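Local atomic coordinates of 3',5'-cyclic-nucleotide phosphodiesterase 1 (PDB entry 4OJV), a protein that belongs to the class-II cyclic-nucleotide phosphodiesterases of the metallo-hydrolase clan and binds two zinc ions. Residues Leu137-Pro142 with Leu173-Leu178; Pro142-Gln147 with Ser183-Leu188. All coordinates share one frame; numbering follows the deposited sequence.

How the contacts relate
Both contacts join the chain between strands 121-125 and 153-157 to the loop after helix 159-169 and the start of strand 186-190, and they share Pro142. Contact 1 is the buried one: an indole lies against helix 135-140. Contact 2 is partly buried and nearer the surface, and adds lysine methylenes, a tyrosine and a bridging water. Each has one direct hydrogen bond across its segments, weak in both cases; the water gives contact 2 a second polar link. Their centres are about 10 Å apart, and the two abut through Leu178, Tyr145 and Leu186, Leu178 CB lying 3.5 Å from Tyr145 OH. Along the chain their segments alternate.

Contact 1. Residues Leu137-Pro142 with Leu173-Leu178; sequences LVVNSP and LIWPDL
Trp175 lays its indole against Val138 on helix 135-140, and this is the tight part of the contact. Val138 CG1 sits over one face as a CH-pi contact, 3.5 Å from the centroid of the five-membered ring and 17° off its normal. A chi1 of 172° turns this methyl, not CG2, onto the indole. Pro176 CD lies over the opposite face. Ser141 OG, set obliquely to the ring, accepts a weak, bent hydrogen bond from Trp175 NE1 (3.1 Å, 132° at the hydrogen). The same hydroxyl donates to Val138 O at 2.7 Å, and because Ser141 N also binds that carbonyl, Val138 O is gripped twice and the hydroxyl's proton is committed to it. Leu178 reaches in with CD1, 3.2 Å from Ser141 OG. The looser margins are at Val139, whose CG2 is 4.3 Å from Trp175 CH2, and at the partly exposed Pro142, which meets the ring at its edge, CG standing 3.8 Å from Trp175 CZ2. A sulfate ion, probably from the crystallisation liquor, lies by the Trp175 side chain. The second subunit adds Leu131 against Val139 and Asp132, a zinc ligand of its own chain, against Trp175. The contact thus joins the end of helix 135-140 to the loop between helix 159-169 and strand 186-190, at the subunit interface.

Contact 2. Residues Pro142-Gln147 with Ser183-Leu188; sequences PSIYEQ and SRKLKL
Ile144 and Lys185 press together side by side, their side chains running in opposite directions, with Ile144 CG2 only 3.3 Å from Lys185 CB, tighter than usual for two carbons. The other branch of Ile144 ends in CD1, which meets Leu186 CD1 at 3.9 Å, the two side chains crossing at about a right angle. Beyond CG the lysine chain is extended, which carries CD past the Tyr145 ring, 3.9 Å from CD1 of that ring, and brings NZ to the backbone of Gln147. There Lys185 NZ gives a weak hydrogen bond to Gln147 O, 3.1 Å long. A water in the plane of the Tyr145 ring, at its edge, bridges the segments: it lies 2.9 Å from Tyr145 OH and 3.0 Å from Ser183 OG, and accepts a hydrogen bond from Lys185 N. Further out, Tyr145 N and Glu146 N bind the carbonyls of Pro142 and Ser143, holding the 3-10 turn that presents Ile144. On the other segment, Lys185 and Lys187 are backbone-bonded to Lys153, which ties the start of strand 186-190 to strand 153-157, while Glu146 makes a salt bridge with Lys287 of the second subunit. One lysine therefore serves both kinds of contact: its methylenes pack against isoleucine and tyrosine, and its ammonium, probably charged, is carried to a carbonyl at the partly exposed margin.

Contact 1. Residues Leu137-Pro142 with Leu173-Leu178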
ATOM      1  N   LEU A 137      -1.155  -2.480   8.032  1.00  9.94           N
ATOM      2  CA  LEU A 137      -1.917  -2.997   9.154  1.00 10.48           C
ATOM      3  C   LEU A 137      -3.272  -3.527   8.672  1.00 10.35           C
ATOM      4  O   LEU A 137      -3.685  -4.634   9.025  1.00 10.92           O
ATOM      5  CB  LEU A 137      -2.124  -1.880  10.189  1.00 11.81           C
ATOM      6  CG  LEU A 137      -3.254  -2.051  11.208  1.00 11.95           C
ATOM      7  CD1 LEU A 137      -3.018  -3.217  12.158  1.00 13.75           C
ATOM      8  CD2 LEU A 137      -3.474  -0.755  11.977  1.00 13.82           C
ATOM      9  N   VAL A 138      -3.967  -2.717   7.878  1.00  9.60           N
ATOM     10  CA  VAL A 138      -5.298  -3.089   7.438  1.00  9.82           C
ATOM     11  C   VAL A 138      -5.272  -4.265   6.460  1.00  9.80           C
ATOM     12  O   VAL A 138      -5.927  -5.284   6.687  1.00  9.92           O
ATOM     13  CB  VAL A 138      -6.024  -1.870   6.836  1.00 10.27           C
ATOM     14  CG1 VAL A 138      -7.338  -2.291   6.193  1.00 11.32           C
ATOM     15  CG2 VAL A 138      -6.267  -0.810   7.907  1.00 11.46           C
ATOM     16  N   VAL A 139      -4.528  -4.132   5.374  1.00  9.46           N
ATOM     17  CA  VAL A 139      -4.574  -5.186   4.359  1.00  9.38           C
ATOM     18  C   VAL A 139      -4.008  -6.507   4.904  1.00  9.64           C
ATOM     19  O   VAL A 139      -4.496  -7.584   4.552  1.00 10.55           O
ATOM     20  CB  VAL A 139      -3.923  -4.732   3.047  1.00 10.08           C
ATOM     21  CG1 VAL A 139      -3.930  -5.860   2.024  1.00 11.64           C
ATOM     22  CG2 VAL A 139      -4.654  -3.506   2.495  1.00 11.11           C
ATOM     23  N   ASN A 140      -3.011  -6.429   5.795  1.00  9.19           N
ATOM     24  CA  ASN A 140      -2.411  -7.635   6.377  1.00  9.57           C
ATOM     25  C   ASN A 140      -3.335  -8.321   7.392  1.00  9.57           C
ATOM     26  O   ASN A 140      -3.145  -9.498   7.689  1.00 10.86           O
ATOM     27  CB  ASN A 140      -1.100  -7.346   7.137  1.00  9.63           C
ATOM     28  CG  ASN A 140       0.049  -6.811   6.289  1.00  9.27           C
ATOM     29  OD1 ASN A 140       1.032  -6.356   6.874  1.00  9.89           O
ATOM     30  ND2 ASN A 140      -0.022  -6.887   4.972  1.00  9.67           N
ATOM     31  N   SER A 141      -4.300  -7.591   7.946  1.00 10.03           N
ATOM     32  CA  SER A 141      -5.046  -8.076   9.112  1.00 11.05           C
ATOM     33  C   SER A 141      -5.771  -9.430   8.968  1.00 10.93           C
ATOM     34  O   SER A 141      -5.851 -10.168   9.944  1.00 12.02           O
ATOM     35  CB  SER A 141      -5.968  -6.984   9.675  1.00 11.11           C
ATOM     36  OG  SER A 141      -6.987  -6.623   8.753  1.00 11.70           O
ATOM     37  N   PRO A 142      -6.272  -9.787   7.768  1.00 11.43           N
ATOM     38  CA  PRO A 142      -6.944 -11.098   7.687  1.00 12.85           C
ATOM     39  C   PRO A 142      -6.016 -12.291   7.937  1.00 12.80           C
ATOM     40  O   PRO A 142      -6.499 -13.390   8.210  1.00 13.56           O
ATOM     41  CB  PRO A 142      -7.521 -11.114   6.266  1.00 12.86           C
ATOM     42  CG  PRO A 142      -7.688  -9.663   5.926  1.00 12.54           C
ATOM     43  CD  PRO A 142      -6.499  -8.999   6.546  1.00 11.70           C
ATOM     44  N   LEU A 173     -17.170  -1.065   5.532  1.00 11.13           N
ATOM     45  CA  LEU A 173     -17.233  -0.299   4.291  1.00 11.59           C
ATOM     46  C   LEU A 173     -15.824  -0.148   3.687  1.00 10.41           C
ATOM     47  O   LEU A 173     -15.560  -0.597   2.575  1.00 11.97           O
ATOM     48  CB  LEU A 173     -17.895   1.063   4.545  1.00 13.11           C
ATOM     49  CG  LEU A 173     -19.317   1.026   5.120  1.00 15.34           C
ATOM     50  CD1 LEU A 173     -19.715   2.376   5.691  1.00 17.48           C
ATOM     51  CD2 LEU A 173     -20.336   0.554   4.087  1.00 17.73           C
ATOM     52  N   ILE A 174     -14.918   0.449   4.457  1.00  9.57           N
ATOM     53  CA  ILE A 174     -13.507   0.555   4.076  1.00  9.53           C
ATOM     54  C   ILE A 174     -12.780  -0.775   4.317  1.00  9.75           C
ATOM     55  O   ILE A 174     -11.863  -1.148   3.579  1.00  9.93           O
ATOM     56  CB  ILE A 174     -12.846   1.728   4.838  1.00  9.63           C
ATOM     57  CG1 ILE A 174     -13.438   3.069   4.370  1.00 10.80           C
ATOM     58  CG2 ILE A 174     -11.321   1.689   4.711  1.00 10.88           C
ATOM     59  CD1 ILE A 174     -13.237   3.367   2.902  1.00 12.78           C
ATOM     60  N   TRP A 175     -13.203  -1.495   5.350  1.00  9.41           N
ATOM     61  CA  TRP A 175     -12.642  -2.808   5.663  1.00  9.51           C
ATOM     62  C   TRP A 175     -13.635  -3.576   6.485  1.00  9.70           C
ATOM     63  O   TRP A 175     -14.359  -2.965   7.276  1.00 10.38           O
ATOM     64  CB  TRP A 175     -11.339  -2.659   6.450  1.00  9.21           C
ATOM     65  CG  TRP A 175     -10.454  -3.865   6.336  1.00  9.12           C
ATOM     66  CD1 TRP A 175     -10.085  -4.753   7.336  1.00  9.58           C
ATOM     67  CD2 TRP A 175      -9.794  -4.327   5.123  1.00  9.65           C
ATOM     68  NE1 TRP A 175      -9.256  -5.733   6.826  1.00 10.00           N
ATOM     69  CE2 TRP A 175      -9.042  -5.521   5.492  1.00  9.88           C
ATOM     70  CE3 TRP A 175      -9.762  -3.881   3.808  1.00  9.57           C
ATOM     71  CZ2 TRP A 175      -8.274  -6.216   4.568  1.00 10.48           C
ATOM     72  CZ3 TRP A 175      -9.002  -4.595   2.883  1.00 10.34           C
ATOM     73  CH2 TRP A 175      -8.270  -5.729   3.257  1.00 10.33           C
ATOM     74  N   PRO A 176     -13.675  -4.919   6.338  1.00 10.14           N
ATOM     75  CA  PRO A 176     -14.518  -5.684   7.262  1.00 10.58           C
ATOM     76  C   PRO A 176     -14.183  -5.332   8.705  1.00 10.89           C
ATOM     77  O   PRO A 176     -13.007  -5.118   9.044  1.00 11.60           O
ATOM     78  CB  PRO A 176     -14.138  -7.132   6.946  1.00 12.28           C
ATOM     79  CG  PRO A 176     -13.806  -7.087   5.483  1.00 13.64           C
ATOM     80  CD  PRO A 176     -13.036  -5.798   5.338  1.00 11.60           C
ATOM     81  N   ASP A 177     -15.213  -5.245   9.547  1.00 11.26           N
ATOM     82  CA  ASP A 177     -15.001  -4.846  10.928  1.00 11.58           C
ATOM     83  C   ASP A 177     -14.505  -6.040  11.748  1.00 12.42           C
ATOM     84  O   ASP A 177     -15.260  -6.697  12.475  1.00 12.73           O
ATOM     85  CB  ASP A 177     -16.259  -4.226  11.538  1.00 12.37           C
ATOM     86  CG  ASP A 177     -16.019  -3.691  12.936  1.00 14.00           C
ATOM     87  OD1 ASP A 177     -14.903  -3.896  13.481  1.00 14.56           O
ATOM     88  OD2 ASP A 177     -16.957  -3.066  13.483  1.00 14.82           O
ATOM     89  N   LEU A 178     -13.206  -6.298  11.646  1.00 12.66           N
ATOM     90  CA  LEU A 178     -12.601  -7.444  12.314  1.00 13.45           C
ATOM     91  C   LEU A 178     -12.639  -7.287  13.819  1.00 13.53           C
ATOM     92  O   LEU A 178     -12.575  -8.285  14.532  1.00 15.28           O
ATOM     93  CB  LEU A 178     -11.166  -7.671  11.834  1.00 14.75           C
ATOM     94  CG  LEU A 178     -11.011  -7.879  10.325  1.00 16.01           C
ATOM     95  CD1 LEU A 178      -9.552  -8.154   9.994  1.00 17.08           C
ATOM     96  CD2 LEU A 178     -11.908  -8.988   9.804  1.00 18.16           C
TER

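Contact 2. Residues Pro142-Gln147 with Ser183-Leu188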
ATOM      1  N   PRO A 142      -6.272  -9.787   7.768  1.00 11.43           N
ATOM      2  CA  PRO A 142      -6.944 -11.098   7.687  1.00 12.85           C
ATOM      3  C   PRO A 142      -6.016 -12.291   7.937  1.00 12.80           C
ATOM      4  O   PRO A 142      -6.499 -13.390   8.210  1.00 13.56           O
ATOM      5  CB  PRO A 142      -7.521 -11.114   6.266  1.00 12.86           C
ATOM      6  CG  PRO A 142      -7.688  -9.663   5.926  1.00 12.54           C
ATOM      7  CD  PRO A 142      -6.499  -8.999   6.546  1.00 11.70           C
ATOM      8  N   SER A 143      -4.701 -12.072   7.897  1.00 12.05           N
ATOM      9  CA  SER A 143      -3.747 -13.138   8.248  1.00 12.11           C
ATOM     10  C   SER A 143      -3.993 -13.680   9.653  1.00 12.52           C
ATOM     11  O   SER A 143      -3.645 -14.826   9.937  1.00 13.81           O
ATOM     12  CB  SER A 143      -2.299 -12.646   8.138  1.00 12.29           C
ATOM     13  OG  SER A 143      -2.011 -11.651   9.112  1.00 15.48           O
ATOM     14  N   ILE A 144      -4.586 -12.873  10.526  1.00 12.47           N
ATOM     15  CA  ILE A 144      -4.847 -13.288  11.900  1.00 14.57           C
ATOM     16  C   ILE A 144      -5.780 -14.513  11.954  1.00 14.94           C
ATOM     17  O   ILE A 144      -5.769 -15.242  12.938  1.00 18.31           O
ATOM     18  CB  ILE A 144      -5.410 -12.115  12.737  1.00 16.17           C
ATOM     19  CG1 ILE A 144      -4.393 -10.978  12.834  1.00 17.48           C
ATOM     20  CG2 ILE A 144      -5.770 -12.564  14.138  1.00 21.08           C
ATOM     21  CD1 ILE A 144      -4.993  -9.602  13.073  1.00 21.53           C
ATOM     22  N   TYR A 145      -6.553 -14.751  10.892  1.00 15.58           N
ATOM     23  CA  TYR A 145      -7.525 -15.858  10.859  1.00 18.74           C
ATOM     24  C   TYR A 145      -7.040 -17.128  10.181  1.00 25.05           C
ATOM     25  O   TYR A 145      -7.843 -18.029   9.902  1.00 29.44           O
ATOM     26  CB  TYR A 145      -8.808 -15.413  10.179  1.00 21.05           C
ATOM     27  CG  TYR A 145      -9.442 -14.253  10.862  1.00 20.33           C
ATOM     28  CD1 TYR A 145      -9.950 -14.377  12.156  1.00 21.36           C
ATOM     29  CD2 TYR A 145      -9.538 -13.024  10.225  1.00 24.45           C
ATOM     30  CE1 TYR A 145     -10.531 -13.302  12.795  1.00 22.52           C
ATOM     31  CE2 TYR A 145     -10.124 -11.945  10.854  1.00 24.74           C
ATOM     32  CZ  TYR A 145     -10.620 -12.091  12.136  1.00 24.65           C
ATOM     33  OH  TYR A 145     -11.201 -11.016  12.756  1.00 26.35           O
ATOM     34  N   GLU A 146      -5.741 -17.206   9.916  1.00 22.94           N
ATOM     35  CA  GLU A 146      -5.165 -18.398   9.303  1.00 28.30           C
ATOM     36  C   GLU A 146      -5.200 -19.670  10.161  1.00 34.54           C
ATOM     37  O   GLU A 146      -5.045 -20.775   9.632  1.00 41.35           O
ATOM     38  CB  GLU A 146      -3.739 -18.116   8.836  1.00 28.23           C
ATOM     39  CG  GLU A 146      -3.676 -17.505   7.448  1.00 25.79           C
ATOM     40  CD  GLU A 146      -4.240 -18.414   6.364  1.00 24.37           C
ATOM     41  OE1 GLU A 146      -4.262 -19.652   6.547  1.00 29.45           O
ATOM     42  OE2 GLU A 146      -4.661 -17.889   5.315  1.00 23.84           O
ATOM     43  N   GLN A 147      -5.414 -19.523  11.468  1.00 36.33           N
ATOM     44  CA  GLN A 147      -5.350 -20.663  12.396  1.00 45.76           C
ATOM     45  C   GLN A 147      -6.291 -20.532  13.595  1.00 52.94           C
ATOM     46  O   GLN A 147      -6.671 -19.423  13.980  1.00 58.72           O
ATOM     47  CB  GLN A 147      -3.905 -20.906  12.871  1.00 47.97           C
ATOM     48  CG  GLN A 147      -3.249 -19.729  13.586  1.00 49.31           C
ATOM     49  CD  GLN A 147      -2.865 -18.603  12.644  1.00 47.42           C
ATOM     50  OE1 GLN A 147      -2.037 -18.776  11.747  1.00 49.24           O
ATOM     51  NE2 GLN A 147      -3.467 -17.439  12.846  1.00 44.58           N
ATOM     52  N   SER A 183     -14.064 -13.663  18.359  1.00 18.59           N
ATOM     53  CA  SER A 183     -12.811 -14.194  18.895  1.00 19.32           C
ATOM     54  C   SER A 183     -11.862 -13.097  19.372  1.00 17.11           C
ATOM     55  O   SER A 183     -10.888 -13.384  20.067  1.00 20.16           O
ATOM     56  CB  SER A 183     -12.107 -15.106  17.882  1.00 21.81           C
ATOM     57  OG  SER A 183     -11.744 -14.409  16.706  1.00 27.33           O
ATOM     58  N   ARG A 184     -12.165 -11.847  19.011  1.00 16.33           N
ATOM     59  CA  ARG A 184     -11.385 -10.676  19.446  1.00 18.50           C
ATOM     60  C   ARG A 184      -9.895 -10.823  19.127  1.00 16.55           C
ATOM     61  O   ARG A 184      -9.030 -10.435  19.914  1.00 18.77           O
ATOM     62  CB  ARG A 184     -11.627 -10.345  20.932  1.00 21.43           C
ATOM     63  CG  ARG A 184     -13.094 -10.155  21.314  1.00 24.53           C
ATOM     64  CD  ARG A 184     -13.728  -8.965  20.602  1.00 29.61           C
ATOM     65  NE  ARG A 184     -15.178  -8.882  20.808  1.00 34.80           N
ATOM     66  CZ  ARG A 184     -15.777  -8.090  21.694  1.00 38.48           C
ATOM     67  NH1 ARG A 184     -15.063  -7.300  22.488  1.00 42.77           N
ATOM     68  NH2 ARG A 184     -17.101  -8.091  21.790  1.00 39.62           N
ATOM     69  N   LYS A 185      -9.617 -11.393  17.960  1.00 15.80           N
ATOM     70  CA  LYS A 185      -8.245 -11.583  17.491  1.00 16.62           C
ATOM     71  C   LYS A 185      -7.601 -10.269  17.031  1.00 14.79           C
ATOM     72  O   LYS A 185      -6.377 -10.190  16.915  1.00 15.31           O
ATOM     73  CB  LYS A 185      -8.202 -12.624  16.363  1.00 18.64           C
ATOM     74  CG  LYS A 185      -8.556 -14.054  16.772  1.00 22.54           C
ATOM     75  CD  LYS A 185      -8.317 -15.032  15.624  1.00 25.02           C
ATOM     76  CE  LYS A 185      -9.134 -16.309  15.780  1.00 29.42           C
ATOM     77  NZ  LYS A 185      -8.794 -17.329  14.746  1.00 35.48           N
ATOM     78  N   LEU A 186      -8.425  -9.260  16.756  1.00 13.58           N
ATOM     79  CA  LEU A 186      -7.959  -7.900  16.505  1.00 12.98           C
ATOM     80  C   LEU A 186      -8.690  -6.964  17.443  1.00 12.54           C
ATOM     81  O   LEU A 186      -9.921  -6.939  17.449  1.00 14.46           O
ATOM     82  CB  LEU A 186      -8.198  -7.478  15.054  1.00 14.56           C
ATOM     83  CG  LEU A 186      -7.541  -6.150  14.648  1.00 14.78           C
ATOM     84  CD1 LEU A 186      -6.016  -6.212  14.736  1.00 17.25           C
ATOM     85  CD2 LEU A 186      -7.967  -5.751  13.246  1.00 17.81           C
ATOM     86  N   LYS A 187      -7.940  -6.214  18.245  1.00 12.77           N
ATOM     87  CA  LYS A 187      -8.511  -5.295  19.226  1.00 13.94           C
ATOM     88  C   LYS A 187      -7.978  -3.889  19.043  1.00 13.00           C
ATOM     89  O   LYS A 187      -6.821  -3.716  18.670  1.00 14.02           O
ATOM     90  CB  LYS A 187      -8.163  -5.752  20.643  1.00 16.24           C
ATOM     91  CG  LYS A 187      -8.861  -7.026  21.089  1.00 20.01           C
ATOM     92  CD  LYS A 187      -8.523  -7.317  22.544  1.00 24.17           C
ATOM     93  CE  LYS A 187      -9.040  -8.675  22.988  1.00 25.58           C
ATOM     94  NZ  LYS A 187      -8.232  -9.790  22.421  1.00 29.74           N
ATOM     95  N   LEU A 188      -8.818  -2.894  19.308  1.00 13.24           N
ATOM     96  CA  LEU A 188      -8.417  -1.485  19.374  1.00 13.23           C
ATOM     97  C   LEU A 188      -8.397  -1.043  20.828  1.00 13.23           C
ATOM     98  O   LEU A 188      -9.390  -1.240  21.543  1.00 16.26           O
ATOM     99  CB  LEU A 188      -9.407  -0.603  18.609  1.00 15.34           C
ATOM    100  CG  LEU A 188      -9.457  -0.710  17.085  1.00 16.37           C
ATOM    101  CD1 LEU A 188     -10.675   0.001  16.523  1.00 19.07           C
ATOM    102  CD2 LEU A 188      -8.205  -0.103  16.479  1.00 18.94           C
TER
HETATM  103  O   HOH W   1     -11.462 -11.655  15.559  1.00 27.95           O